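Local coordinates for protein glycoside hydrolase YxiA (Bacillus licheniformis, PDB 3LV4) that probably hydrolyses internal alpha-1,5 linkages of arabinan as a family 43 glycoside hydrolase that binds calcium, at residues Ile376-Asn381 with Gly390-Thr395; Gly87-Tyr92 with Gly115-Lys120; Tyr213-Met218 with Gly331-Ala336; His308-Phe311 with Gly315-His318. All coordinates share one frame; numbering follows the deposited sequence.

Contact 1 (Ile376-Asn381 with Gly390-Thr395)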
loop_
_atom_site.group_PDB
_atom_site.type_symbol
_atom_site.label_atom_id
_atom_site.label_comp_id
_atom_site.label_asym_id
_atom_site.label_seq_id
_atom_site.Cartn_x
_atom_site.Cartn_y
_atom_site.Cartn_z
ATOM N N ILE A 376 -22.789 -12.712 -11.580
ATOM C CA ILE A 376 -23.717 -13.145 -10.554
ATOM C C ILE A 376 -24.919 -12.218 -10.589
ATOM O O ILE A 376 -24.889 -11.184 -11.260
ATOM C CB ILE A 376 -23.080 -13.075 -9.150
ATOM C CG1 ILE A 376 -22.723 -11.627 -8.783
ATOM C CG2 ILE A 376 -21.846 -13.974 -9.076
ATOM C CD1 ILE A 376 -22.376 -11.442 -7.310
ATOM N N ARG A 377 -25.980 -12.594 -9.883
ATOM C CA ARG A 377 -27.114 -11.691 -9.699
ATOM C C ARG A 377 -27.466 -11.560 -8.228
ATOM O O ARG A 377 -27.596 -12.562 -7.519
ATOM C CB ARG A 377 -28.342 -12.157 -10.487
ATOM C CG ARG A 377 -29.547 -11.253 -10.282
ATOM C CD ARG A 377 -30.692 -11.577 -11.231
ATOM N NE ARG A 377 -31.795 -10.634 -11.062
ATOM C CZ ARG A 377 -31.876 -9.453 -11.671
ATOM N NH1 ARG A 377 -30.919 -9.059 -12.505
ATOM N NH2 ARG A 377 -32.918 -8.661 -11.450
ATOM N N LEU A 378 -27.590 -10.319 -7.763
ATOM C CA LEU A 378 -28.187 -10.057 -6.466
ATOM C C LEU A 378 -29.682 -9.962 -6.714
ATOM O O LEU A 378 -30.166 -8.941 -7.212
ATOM C CB LEU A 378 -27.664 -8.748 -5.872
ATOM C CG LEU A 378 -26.155 -8.656 -5.634
ATOM C CD1 LEU A 378 -25.810 -7.430 -4.794
ATOM C CD2 LEU A 378 -25.624 -9.924 -4.988
ATOM N N ASN A 379 -30.403 -11.036 -6.400
ATOM C CA ASN A 379 -31.842 -11.090 -6.643
ATOM C C ASN A 379 -32.643 -10.337 -5.596
ATOM O O ASN A 379 -32.205 -10.162 -4.460
ATOM C CB ASN A 379 -32.328 -12.540 -6.707
ATOM C CG ASN A 379 -31.700 -13.311 -7.846
ATOM O OD1 ASN A 379 -32.229 -13.332 -8.954
ATOM N ND2 ASN A 379 -30.559 -13.939 -7.583
ATOM N N GLN A 380 -33.834 -9.908 -5.989
ATOM C CA GLN A 380 -34.723 -9.194 -5.091
ATOM C C GLN A 380 -35.035 -10.002 -3.835
ATOM O O GLN A 380 -35.275 -9.435 -2.770
ATOM C CB GLN A 380 -36.014 -8.832 -5.823
ATOM C CG GLN A 380 -36.985 -8.031 -4.989
ATOM C CD GLN A 380 -38.130 -7.506 -5.815
ATOM O OE1 GLN A 380 -37.932 -7.015 -6.928
ATOM N NE2 GLN A 380 -39.343 -7.604 -5.277
ATOM N N ASN A 381 -35.018 -11.324 -3.952
ATOM C CA ASN A 381 -35.396 -12.172 -2.821
ATOM C C ASN A 381 -34.252 -12.435 -1.838
ATOM O O ASN A 381 -34.390 -13.236 -0.912
ATOM C CB ASN A 381 -36.043 -13.482 -3.299
ATOM C CG ASN A 381 -35.066 -14.407 -4.011
ATOM O OD1 ASN A 381 -35.427 -15.515 -4.434
ATOM N ND2 ASN A 381 -33.826 -13.965 -4.144
ATOM N N GLY A 390 -25.514 -17.994 -3.060
ATOM C CA GLY A 390 -25.368 -17.427 -1.735
ATOM C C GLY A 390 -26.520 -16.522 -1.369
ATOM O O GLY A 390 -27.591 -16.589 -1.971
ATOM N N THR A 391 -26.297 -15.680 -0.370
ATOM C CA THR A 391 -27.310 -14.722 0.059
ATOM C C THR A 391 -26.684 -13.342 0.244
ATOM O O THR A 391 -25.462 -13.207 0.363
ATOM C CB THR A 391 -27.998 -15.157 1.375
ATOM O OG1 THR A 391 -27.062 -15.088 2.458
ATOM C CG2 THR A 391 -28.529 -16.579 1.266
ATOM N N TRP A 392 -27.521 -12.314 0.258
ATOM C CA TRP A 392 -27.022 -10.966 0.418
ATOM C C TRP A 392 -28.105 -10.104 1.035
ATOM O O TRP A 392 -29.300 -10.413 0.938
ATOM C CB TRP A 392 -26.618 -10.386 -0.942
ATOM C CG TRP A 392 -27.812 -10.017 -1.769
ATOM C CD1 TRP A 392 -28.554 -10.855 -2.546
ATOM C CD2 TRP A 392 -28.425 -8.722 -1.874
ATOM N NE1 TRP A 392 -29.587 -10.164 -3.132
ATOM C CE2 TRP A 392 -29.531 -8.853 -2.738
ATOM C CE3 TRP A 392 -28.145 -7.463 -1.319
ATOM C CZ2 TRP A 392 -30.356 -7.775 -3.068
ATOM C CZ3 TRP A 392 -28.964 -6.395 -1.648
ATOM C CH2 TRP A 392 -30.058 -6.558 -2.514
ATOM N N LYS A 393 -27.686 -9.025 1.679
ATOM C CA LYS A 393 -28.616 -7.987 2.081
ATOM C C LYS A 393 -27.914 -6.644 2.141
ATOM O O LYS A 393 -26.690 -6.572 2.318
ATOM C CB LYS A 393 -29.265 -8.310 3.421
ATOM C CG LYS A 393 -28.314 -8.421 4.578
ATOM C CD LYS A 393 -29.087 -8.830 5.831
ATOM C CE LYS A 393 -28.166 -9.139 6.989
ATOM N NZ LYS A 393 -28.912 -9.264 8.280
ATOM N N ASN A 394 -28.687 -5.579 1.952
ATOM C CA ASN A 394 -28.165 -4.243 2.190
ATOM C C ASN A 394 -28.636 -3.765 3.548
ATOM O O ASN A 394 -29.803 -3.953 3.907
ATOM C CB ASN A 394 -28.588 -3.262 1.090
ATOM C CG ASN A 394 -30.087 -3.066 1.027
ATOM O OD1 ASN A 394 -30.831 -3.995 0.725
ATOM N ND2 ASN A 394 -30.539 -1.844 1.306
ATOM N N THR A 395 -27.728 -3.175 4.317
ATOM C CA THR A 395 -28.085 -2.652 5.632
ATOM C C THR A 395 -27.635 -1.203 5.772
ATOM O O THR A 395 -26.801 -0.727 5.004
ATOM C CB THR A 395 -27.491 -3.503 6.777
ATOM O OG1 THR A 395 -26.062 -3.391 6.784
ATOM C CG2 THR A 395 -27.881 -4.960 6.610
#
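Leu378 and the indole of Trp392 form the dense half of this contact, the leucine's CB and both methyls resting over one face of the ring system. Leu378 CB sits 3.8 Å from the centroid of the five-membered ring of Trp392 and 19° off the ring normal, a CH-pi contact displaced toward the rim. The two methyls extend the cover: CD2 of Leu378 lies over the CG-CD1 bond, and Leu378 CD1 is nearer the ring fusion, 4.1 Å from Trp392 CD2. With chi1 of 74°, Trp392 holds its CG between the backbone N and the carbonyl carbon, and the indole reaches back toward the end of strand 371-378. There Trp392 NE1 donates to Asn379 O at 2.9 Å; the donor lies in the carbonyl plane on a lone pair, although the N-H...O angle of 140° is bent. Strand 383-386 pairs with both strand 371-378 and strand 390-395 in the C-terminal lipocalin-like domain, and its Ile384 touches both Leu378 and Trp392. A phenylalanine in place of Trp392 would probably leave Asn379 O without its indole donor and uncover part of Leu378. Beyond this buried pair the packing thins quickly. The CB of Asn379 points away from the tryptophan strand, its ND2 bonds to Lys383 O and Thr385 OG1, and the chain then runs into an exposed turn.

Contact 2 (Gly87-Tyr92 with Gly115-Lys120)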
loop_
_atom_site.group_PDB
_atom_site.type_symbol
_atom_site.label_atom_id
_atom_site.label_comp_id
_atom_site.label_asym_id
_atom_site.label_seq_id
_atom_site.Cartn_x
_atom_site.Cartn_y
_atom_site.Cartn_z
ATOM N N GLY A 87 8.136 22.593 9.583
ATOM C CA GLY A 87 7.601 22.941 8.278
ATOM C C GLY A 87 8.457 22.489 7.110
ATOM O O GLY A 87 8.087 22.677 5.942
ATOM N N LYS A 88 9.606 21.890 7.412
ATOM C CA LYS A 88 10.480 21.390 6.356
ATOM C C LYS A 88 10.101 19.974 5.922
ATOM O O LYS A 88 9.340 19.278 6.601
ATOM C CB LYS A 88 11.954 21.485 6.765
ATOM C CG LYS A 88 12.357 22.922 7.126
ATOM C CD LYS A 88 13.852 23.102 7.221
ATOM C CE LYS A 88 14.187 24.541 7.611
ATOM N NZ LYS A 88 13.441 25.541 6.777
ATOM N N PHE A 89 10.630 19.562 4.775
ATOM C CA PHE A 89 10.261 18.288 4.184
ATOM C C PHE A 89 11.412 17.308 4.298
ATOM O O PHE A 89 12.510 17.551 3.795
ATOM C CB PHE A 89 9.809 18.490 2.733
ATOM C CG PHE A 89 8.617 19.390 2.613
ATOM C CD1 PHE A 89 8.772 20.750 2.356
ATOM C CD2 PHE A 89 7.339 18.889 2.813
ATOM C CE1 PHE A 89 7.672 21.578 2.267
ATOM C CE2 PHE A 89 6.232 19.717 2.729
ATOM C CZ PHE A 89 6.395 21.058 2.457
ATOM N N TYR A 90 11.141 16.203 4.986
ATOM C CA TYR A 90 12.157 15.222 5.327
ATOM C C TYR A 90 11.997 13.995 4.453
ATOM O O TYR A 90 10.995 13.272 4.555
ATOM C CB TYR A 90 12.036 14.844 6.807
ATOM C CG TYR A 90 12.523 15.936 7.731
ATOM C CD1 TYR A 90 11.830 17.139 7.854
ATOM C CD2 TYR A 90 13.687 15.769 8.464
ATOM C CE1 TYR A 90 12.288 18.140 8.682
ATOM C CE2 TYR A 90 14.154 16.753 9.296
ATOM C CZ TYR A 90 13.458 17.937 9.405
ATOM O OH TYR A 90 13.946 18.914 10.237
HETATM N N MSE A 91 12.980 13.782 3.578
HETATM C CA MSE A 91 13.005 12.616 2.714
HETATM C C MSE A 91 13.855 11.508 3.310
HETATM O O MSE A 91 15.047 11.677 3.567
HETATM C CB MSE A 91 13.534 12.968 1.325
HETATM C CG MSE A 91 13.644 11.752 0.398
HETATM SE SE MSE A 91 14.465 12.194 -1.337
HETATM C CE MSE A 91 13.026 13.330 -2.044
ATOM N N TYR A 92 13.224 10.366 3.532
ATOM C CA TYR A 92 13.928 9.177 3.954
ATOM C C TYR A 92 14.247 8.378 2.700
ATOM O O TYR A 92 13.370 7.743 2.111
ATOM C CB TYR A 92 13.071 8.415 4.964
ATOM C CG TYR A 92 12.908 9.250 6.222
ATOM C CD1 TYR A 92 13.762 9.080 7.307
ATOM C CD2 TYR A 92 11.955 10.266 6.293
ATOM C CE1 TYR A 92 13.643 9.864 8.450
ATOM C CE2 TYR A 92 11.832 11.060 7.430
ATOM C CZ TYR A 92 12.678 10.848 8.504
ATOM O OH TYR A 92 12.579 11.634 9.631
ATOM N N GLY A 115 12.015 20.289 -3.769
ATOM C CA GLY A 115 13.465 20.298 -3.684
ATOM C C GLY A 115 14.094 21.674 -3.729
ATOM O O GLY A 115 13.394 22.681 -3.819
ATOM N N PRO A 116 15.430 21.729 -3.670
ATOM C CA PRO A 116 16.288 20.542 -3.584
ATOM C C PRO A 116 16.377 19.978 -2.169
ATOM O O PRO A 116 16.258 20.719 -1.187
ATOM C CB PRO A 116 17.658 21.079 -4.012
ATOM C CG PRO A 116 17.638 22.519 -3.558
ATOM C CD PRO A 116 16.210 22.980 -3.751
ATOM N N TYR A 117 16.594 18.674 -2.070
ATOM C CA TYR A 117 16.796 18.028 -0.778
ATOM C C TYR A 117 18.285 17.982 -0.471
ATOM O O TYR A 117 19.099 17.717 -1.365
ATOM C CB TYR A 117 16.170 16.623 -0.776
ATOM C CG TYR A 117 14.664 16.693 -0.730
ATOM C CD1 TYR A 117 13.928 17.003 -1.868
ATOM C CD2 TYR A 117 13.980 16.497 0.461
ATOM C CE1 TYR A 117 12.541 17.087 -1.821
ATOM C CE2 TYR A 117 12.601 16.581 0.520
ATOM C CZ TYR A 117 11.887 16.887 -0.621
ATOM O OH TYR A 117 10.513 16.980 -0.563
ATOM N N LYS A 118 18.634 18.273 0.782
ATOM C CA LYS A 118 20.027 18.260 1.224
ATOM C C LYS A 118 20.291 17.148 2.229
ATOM O O LYS A 118 19.585 17.001 3.225
ATOM C CB LYS A 118 20.440 19.609 1.805
ATOM C CG LYS A 118 20.558 20.694 0.750
ATOM C CD LYS A 118 21.665 20.389 -0.269
ATOM C CE LYS A 118 23.032 20.281 0.399
ATOM N NZ LYS A 118 24.106 19.942 -0.571
ATOM N N ASN A 119 21.321 16.371 1.941
ATOM C CA ASN A 119 21.670 15.198 2.728
ATOM C C ASN A 119 22.053 15.565 4.161
ATOM O O ASN A 119 22.855 16.481 4.380
ATOM C CB ASN A 119 22.820 14.460 2.028
ATOM C CG ASN A 119 23.252 13.205 2.762
ATOM O OD1 ASN A 119 24.443 12.862 2.795
ATOM N ND2 ASN A 119 22.299 12.513 3.348
ATOM N N LYS A 120 21.468 14.859 5.131
ATOM C CA LYS A 120 21.843 15.024 6.530
ATOM C C LYS A 120 22.608 13.805 7.030
ATOM O O LYS A 120 23.141 13.807 8.149
ATOM C CB LYS A 120 20.610 15.261 7.407
ATOM C CG LYS A 120 19.878 16.564 7.106
ATOM C CD LYS A 120 18.779 16.830 8.135
ATOM C CE LYS A 120 19.322 16.876 9.560
ATOM N NZ LYS A 120 18.236 17.058 10.577
HETATM O O HOH W 1 16.955 19.389 9.706
#
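Strands 89-96 and 118-126 are not direct partners here, and the closest CA atoms, those of Met91 and Tyr117, are 7.5 Å apart, so side chains must bridge the gap. Tyr117 does most of this. The methyl CE of Met91, a selenomethionine, stands over the centre of the Tyr117 ring, 3.7 Å from its centroid and only 9° off the normal. Met91 SE is also above that face but more distant, 4.8 Å from the Tyr117 centroid, giving a Met-aromatic contact. Met91 starts with CG anti to the backbone N (chi1 177°) and then bends at chi3 (-68°), which turns the methyl over the ring. Nearer its own backbone, Met91 CB is 3.7 Å from Tyr117 CD2. In this antiparallel four-stranded sheet, one blade of the five-bladed beta-propeller of family 43, strand 103-110 lies between the two strands, and its Ala110 touches Tyr117. Phe89 CB adds a contact 3.7 Å from Tyr117 OH, while the hydroxyl itself is hydrogen-bonded to Ile113 O. A more polar link forms where Lys120, on the exposed side, meets the buried Tyr90. Lys120 NZ comes to the edge of the Tyr90 ring, and a water accepts from Lys120 NZ at 2.8 Å while donating to Tyr90 OH at 3.1 Å. Both polar ends have further partners: Asp86 OD2 for the tyrosine hydroxyl and Thr179 O for the ammonium group.

Contact 3 (Tyr213-Met218 with Gly331-Ala336)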
loop_
_atom_site.group_PDB
_atom_site.type_symbol
_atom_site.label_atom_id
_atom_site.label_comp_id
_atom_site.label_asym_id
_atom_site.label_seq_id
_atom_site.Cartn_x
_atom_site.Cartn_y
_atom_site.Cartn_z
ATOM N N TYR A 213 -8.257 2.773 15.019
ATOM C CA TYR A 213 -7.197 1.806 14.747
ATOM C C TYR A 213 -6.122 2.420 13.871
ATOM O O TYR A 213 -6.412 3.258 12.997
ATOM C CB TYR A 213 -7.736 0.586 14.004
ATOM C CG TYR A 213 -8.498 -0.392 14.857
ATOM C CD1 TYR A 213 -7.835 -1.321 15.653
ATOM C CD2 TYR A 213 -9.886 -0.412 14.841
ATOM C CE1 TYR A 213 -8.546 -2.228 16.423
ATOM C CE2 TYR A 213 -10.598 -1.309 15.608
ATOM C CZ TYR A 213 -9.929 -2.213 16.393
ATOM O OH TYR A 213 -10.654 -3.109 17.146
ATOM N N TYR A 214 -4.885 1.992 14.109
ATOM C CA TYR A 214 -3.813 2.155 13.143
ATOM C C TYR A 214 -3.861 0.952 12.200
ATOM O O TYR A 214 -3.952 -0.198 12.646
ATOM C CB TYR A 214 -2.448 2.222 13.837
ATOM C CG TYR A 214 -2.296 3.443 14.710
ATOM C CD1 TYR A 214 -2.761 3.442 16.022
ATOM C CD2 TYR A 214 -1.703 4.596 14.221
ATOM C CE1 TYR A 214 -2.636 4.550 16.824
ATOM C CE2 TYR A 214 -1.572 5.721 15.015
ATOM C CZ TYR A 214 -2.041 5.691 16.318
ATOM O OH TYR A 214 -1.920 6.802 17.116
ATOM N N TYR A 215 -3.824 1.221 10.899
ATOM C CA TYR A 215 -3.789 0.157 9.899
ATOM C C TYR A 215 -2.412 0.006 9.285
ATOM O O TYR A 215 -1.865 0.951 8.707
ATOM C CB TYR A 215 -4.840 0.393 8.808
ATOM C CG TYR A 215 -6.230 0.404 9.381
ATOM C CD1 TYR A 215 -6.980 -0.765 9.461
ATOM C CD2 TYR A 215 -6.783 1.579 9.882
ATOM C CE1 TYR A 215 -8.252 -0.758 10.013
ATOM C CE2 TYR A 215 -8.051 1.592 10.439
ATOM C CZ TYR A 215 -8.779 0.425 10.498
ATOM O OH TYR A 215 -10.036 0.448 11.050
ATOM N N LEU A 216 -1.857 -1.195 9.425
ATOM C CA LEU A 216 -0.584 -1.529 8.803
ATOM C C LEU A 216 -0.840 -2.126 7.427
ATOM O O LEU A 216 -1.258 -3.283 7.311
ATOM C CB LEU A 216 0.184 -2.523 9.671
ATOM C CG LEU A 216 1.457 -3.135 9.082
ATOM C CD1 LEU A 216 2.505 -2.046 8.803
ATOM C CD2 LEU A 216 2.001 -4.184 10.050
ATOM N N TYR A 217 -0.621 -1.319 6.390
ATOM C CA TYR A 217 -0.658 -1.800 5.020
ATOM C C TYR A 217 0.707 -2.362 4.670
ATOM O O TYR A 217 1.728 -1.903 5.186
ATOM C CB TYR A 217 -1.023 -0.668 4.052
ATOM C CG TYR A 217 -2.436 -0.177 4.224
ATOM C CD1 TYR A 217 -2.735 0.845 5.118
ATOM C CD2 TYR A 217 -3.478 -0.741 3.499
ATOM C CE1 TYR A 217 -4.030 1.299 5.272
ATOM C CE2 TYR A 217 -4.774 -0.300 3.649
ATOM C CZ TYR A 217 -5.047 0.714 4.537
ATOM O OH TYR A 217 -6.337 1.147 4.683
HETATM N N MSE A 218 0.717 -3.368 3.802
HETATM C CA MSE A 218 1.953 -3.983 3.361
HETATM C C MSE A 218 1.707 -4.739 2.071
HETATM O O MSE A 218 0.561 -5.035 1.719
HETATM C CB MSE A 218 2.499 -4.919 4.438
HETATM C CG MSE A 218 1.478 -5.859 4.985
HETATM SE SE MSE A 218 1.988 -6.549 6.748
HETATM C CE MSE A 218 0.181 -7.034 7.344
ATOM N N GLY A 331 -14.961 -2.306 11.016
ATOM C CA GLY A 331 -13.774 -1.480 11.136
ATOM C C GLY A 331 -12.577 -1.955 10.323
ATOM O O GLY A 331 -11.422 -1.705 10.694
ATOM N N TRP A 332 -12.848 -2.656 9.224
ATOM C CA TRP A 332 -11.821 -3.007 8.247
ATOM C C TRP A 332 -12.044 -2.217 6.952
ATOM O O TRP A 332 -13.182 -2.069 6.493
ATOM C CB TRP A 332 -11.828 -4.519 7.968
ATOM C CG TRP A 332 -11.324 -5.307 9.126
ATOM C CD1 TRP A 332 -12.072 -5.945 10.081
ATOM C CD2 TRP A 332 -9.954 -5.508 9.493
ATOM N NE1 TRP A 332 -11.245 -6.552 11.001
ATOM C CE2 TRP A 332 -9.943 -6.292 10.666
ATOM C CE3 TRP A 332 -8.736 -5.112 8.937
ATOM C CZ2 TRP A 332 -8.759 -6.684 11.295
ATOM C CZ3 TRP A 332 -7.554 -5.502 9.565
ATOM C CH2 TRP A 332 -7.577 -6.282 10.729
ATOM N N PRO A 333 -10.961 -1.693 6.367
ATOM C CA PRO A 333 -11.128 -0.892 5.151
ATOM C C PRO A 333 -11.304 -1.784 3.931
ATOM O O PRO A 333 -10.653 -2.825 3.841
ATOM C CB PRO A 333 -9.805 -0.115 5.057
ATOM C CG PRO A 333 -8.801 -1.000 5.748
ATOM C CD PRO A 333 -9.559 -1.760 6.816
ATOM N N VAL A 334 -12.188 -1.390 3.019
ATOM C CA VAL A 334 -12.383 -2.117 1.768
ATOM C C VAL A 334 -12.053 -1.179 0.606
ATOM O O VAL A 334 -12.310 0.027 0.678
ATOM C CB VAL A 334 -13.819 -2.691 1.633
ATOM C CG1 VAL A 334 -14.147 -3.610 2.818
ATOM C CG2 VAL A 334 -14.851 -1.568 1.524
ATOM N N VAL A 335 -11.449 -1.724 -0.445
ATOM C CA VAL A 335 -11.065 -0.915 -1.598
ATOM C C VAL A 335 -12.218 -0.844 -2.605
ATOM O O VAL A 335 -12.747 -1.876 -3.025
ATOM C CB VAL A 335 -9.806 -1.503 -2.282
ATOM C CG1 VAL A 335 -9.294 -0.581 -3.397
ATOM C CG2 VAL A 335 -8.721 -1.743 -1.247
ATOM N N ALA A 336 -12.610 0.368 -2.991
ATOM C CA ALA A 336 -13.584 0.533 -4.067
ATOM C C ALA A 336 -13.018 -0.125 -5.326
ATOM O O ALA A 336 -11.832 0.000 -5.601
ATOM C CB ALA A 336 -13.851 2.011 -4.314
#
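Tyr215 meets Gly331 through a hydrogen bond, the polar element of this otherwise apolar contact. Tyr215 OH donates to Gly331 O across 2.6 Å, a short separation. The oxygen sits at the edge of the tyrosine ring and near its plane, whereas the hydroxyl approaches from above the carbonyl plane, 39° out of it. That phenol oxygen also bonds to Thr211 OG1, so two partners hold it within the buried interior. Gly331 O has a second, weak bond from Arg235 NH1. Gly331 itself has a positive phi; a CB there would press on the preceding carbonyl oxygen and point toward Tyr213 and Tyr215.

The remaining interactions are van der Waals contacts around Pro333. Pro333 CD lies 3.6 Å from Tyr215 CE1, approaching the ring obliquely, and the proline CG is near Tyr215 CD1. On Tyr217 the proline meets the hydroxyl end: Pro333 CG is 3.4 Å from Tyr217 OH, with Pro333 CB a little farther from the same oxygen. In each pair the tyrosine and the proline pass each other in opposite directions. Tyr215 and Tyr217 share a first torsion, with CG anti to the carbonyl carbon (chi1 -61° and -67°), which carries the Tyr215 ring past the proline to Gly331 and the Tyr217 hydroxyl to the proline itself.

The contact joins neighbouring blades of the family 43 beta-propeller. Strand 213-220 pairs with strands 200-208 and 230-236, whereas strand 333-335 forms the outer edge of the sheet containing strand 319-327. Val233 of strand 230-236 touches both tyrosines, and Met327 and Leu325 of strand 319-327 meet Tyr215 and Tyr217 respectively.

Contact 4 (His308-Phe311 with Gly315-His318)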
loop_
_atom_site.group_PDB
_atom_site.type_symbol
_atom_site.label_atom_id
_atom_site.label_comp_id
_atom_site.label_asym_id
_atom_site.label_seq_id
_atom_site.Cartn_x
_atom_site.Cartn_y
_atom_site.Cartn_z
ATOM N N HIS A 308 1.044 1.677 -7.148
ATOM C CA HIS A 308 1.343 1.498 -8.567
ATOM C C HIS A 308 0.775 0.164 -8.997
ATOM O O HIS A 308 0.458 -0.689 -8.163
ATOM C CB HIS A 308 2.843 1.572 -8.873
ATOM C CG HIS A 308 3.635 0.442 -8.303
ATOM N ND1 HIS A 308 3.542 -0.856 -8.776
ATOM C CD2 HIS A 308 4.530 0.407 -7.293
ATOM C CE1 HIS A 308 4.351 -1.634 -8.080
ATOM N NE2 HIS A 308 4.965 -0.890 -7.175
ATOM N N THR A 309 0.629 -0.019 -10.300
ATOM C CA THR A 309 0.158 -1.298 -10.787
ATOM C C THR A 309 0.656 -1.551 -12.192
ATOM O O THR A 309 0.911 -0.616 -12.944
ATOM C CB THR A 309 -1.384 -1.420 -10.702
ATOM O OG1 THR A 309 -1.774 -2.766 -11.013
ATOM C CG2 THR A 309 -2.078 -0.448 -11.663
ATOM N N ARG A 310 0.831 -2.829 -12.514
ATOM C CA ARG A 310 1.047 -3.262 -13.880
ATOM C C ARG A 310 -0.318 -3.666 -14.453
ATOM O O ARG A 310 -1.330 -3.527 -13.767
ATOM C CB ARG A 310 2.075 -4.392 -13.912
ATOM C CG ARG A 310 3.501 -3.887 -13.654
ATOM C CD ARG A 310 4.350 -4.878 -12.838
ATOM N NE ARG A 310 5.771 -4.514 -12.884
ATOM C CZ ARG A 310 6.344 -3.595 -12.108
ATOM N NH1 ARG A 310 5.632 -2.949 -11.190
ATOM N NH2 ARG A 310 7.635 -3.322 -12.252
ATOM N N PHE A 311 -0.353 -4.141 -15.696
ATOM C CA PHE A 311 -1.624 -4.319 -16.406
ATOM C C PHE A 311 -1.583 -5.555 -17.283
ATOM O O PHE A 311 -0.558 -5.847 -17.893
ATOM C CB PHE A 311 -1.908 -3.123 -17.323
ATOM C CG PHE A 311 -1.808 -1.791 -16.644
ATOM C CD1 PHE A 311 -0.633 -1.049 -16.718
ATOM C CD2 PHE A 311 -2.890 -1.270 -15.949
ATOM C CE1 PHE A 311 -0.534 0.189 -16.097
ATOM C CE2 PHE A 311 -2.805 -0.034 -15.328
ATOM C CZ PHE A 311 -1.620 0.700 -15.399
ATOM N N GLY A 315 3.245 -6.057 -20.079
ATOM C CA GLY A 315 4.582 -6.323 -19.573
ATOM C C GLY A 315 4.847 -5.689 -18.221
ATOM O O GLY A 315 4.059 -5.848 -17.288
ATOM N N GLU A 316 5.957 -4.964 -18.115
ATOM C CA GLU A 316 6.339 -4.358 -16.843
ATOM C C GLU A 316 5.958 -2.883 -16.745
ATOM O O GLU A 316 6.361 -2.203 -15.804
ATOM C CB GLU A 316 7.836 -4.547 -16.574
ATOM C CG GLU A 316 8.223 -5.975 -16.187
ATOM C CD GLU A 316 7.750 -6.354 -14.791
ATOM O OE1 GLU A 316 8.257 -5.767 -13.810
ATOM O OE2 GLU A 316 6.892 -7.246 -14.667
ATOM N N GLU A 317 5.183 -2.388 -17.710
ATOM C CA GLU A 317 4.684 -1.009 -17.632
ATOM C C GLU A 317 3.851 -0.817 -16.371
ATOM O O GLU A 317 3.027 -1.669 -16.023
ATOM C CB GLU A 317 3.825 -0.661 -18.850
ATOM C CG GLU A 317 4.576 -0.662 -20.168
ATOM C CD GLU A 317 3.668 -0.433 -21.366
ATOM O OE1 GLU A 317 2.500 -0.007 -21.178
ATOM O OE2 GLU A 317 4.130 -0.687 -22.502
ATOM N N HIS A 318 4.052 0.306 -15.690
ATOM C CA HIS A 318 3.289 0.596 -14.483
ATOM C C HIS A 318 2.900 2.070 -14.429
ATOM O O HIS A 318 3.570 2.932 -15.020
ATOM C CB HIS A 318 4.069 0.182 -13.232
ATOM C CG HIS A 318 5.393 0.863 -13.094
ATOM N ND1 HIS A 318 5.550 2.049 -12.411
ATOM C CD2 HIS A 318 6.620 0.532 -13.567
ATOM C CE1 HIS A 318 6.820 2.418 -12.461
ATOM N NE2 HIS A 318 7.489 1.516 -13.158
HETATM O O HOH W 2 2.044 -3.834 -17.207
#
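Arg310 and Glu316 make the charged part of this contact. One carboxylate oxygen, Glu316 OE1, takes both bonds of the salt bridge: Arg310 NH2 donates to it at 3.0 Å, and Arg310 NE gives a weak bond at 2.9 Å. The groups are not coplanar, their planes standing 47° apart, and NH2 meets OE1 from above the carboxylate plane. Glu316 OE2 turns instead to Ala225 N. A leucine in place of Arg310 would probably leave Glu316 OE1 without its cationic mate, the carboxylate still held through OE2 and Ala225 N.

Flat-group packing continues beside the bridge. The Arg310 chain bends at chi2 (144°), bringing its guanidinium beside the His318 ring with planes 15° apart, and His318 CB lies over a guanidinium face, 4.1 Å from Arg310 NH1.

Backbone contacts close the turn. Two CA-H...O contacts run in opposite senses between the backbones, His318 CA to Thr309 O at 3.1 Å and Arg310 CA to Glu317 O at 3.3 Å. A water accepts from Phe311 N at 2.9 Å and lies within hydrogen-bonding distance of Gly315 O and Glu317 O. Phe311 CD1 also rests near Glu317 O.

This is the connection between antiparallel strands 303-310 and 319-327 of a propeller blade. His14 stacks on His308 and meets His318 edge-to-face, while His308 lies beside Asp15, the predicted proton acceptor, and His291 of strand 285-296.

In the fold
Along the chain, contact 2 comes first, contact 3 then spans a long excursion that includes contact 4, and contact 1 follows in the C-terminal lipocalin-like domain. Contacts 2, 3 and 4 belong to the family 43 propeller. Contacts 3 and 4 meet the same antiparallel sheet, built from strands 285-296, 303-310, 319-327 and 333-335, yet their centres are 23 Å apart. Contact 2 lies in another blade, its centre 29 Å from those of both. Contact 1 is 52 Å from contact 2, centre to centre, on the opposite side of the chain's centre. The set thus samples packing within a blade and between blades, a turn near the predicted active site, and the C-terminal domain.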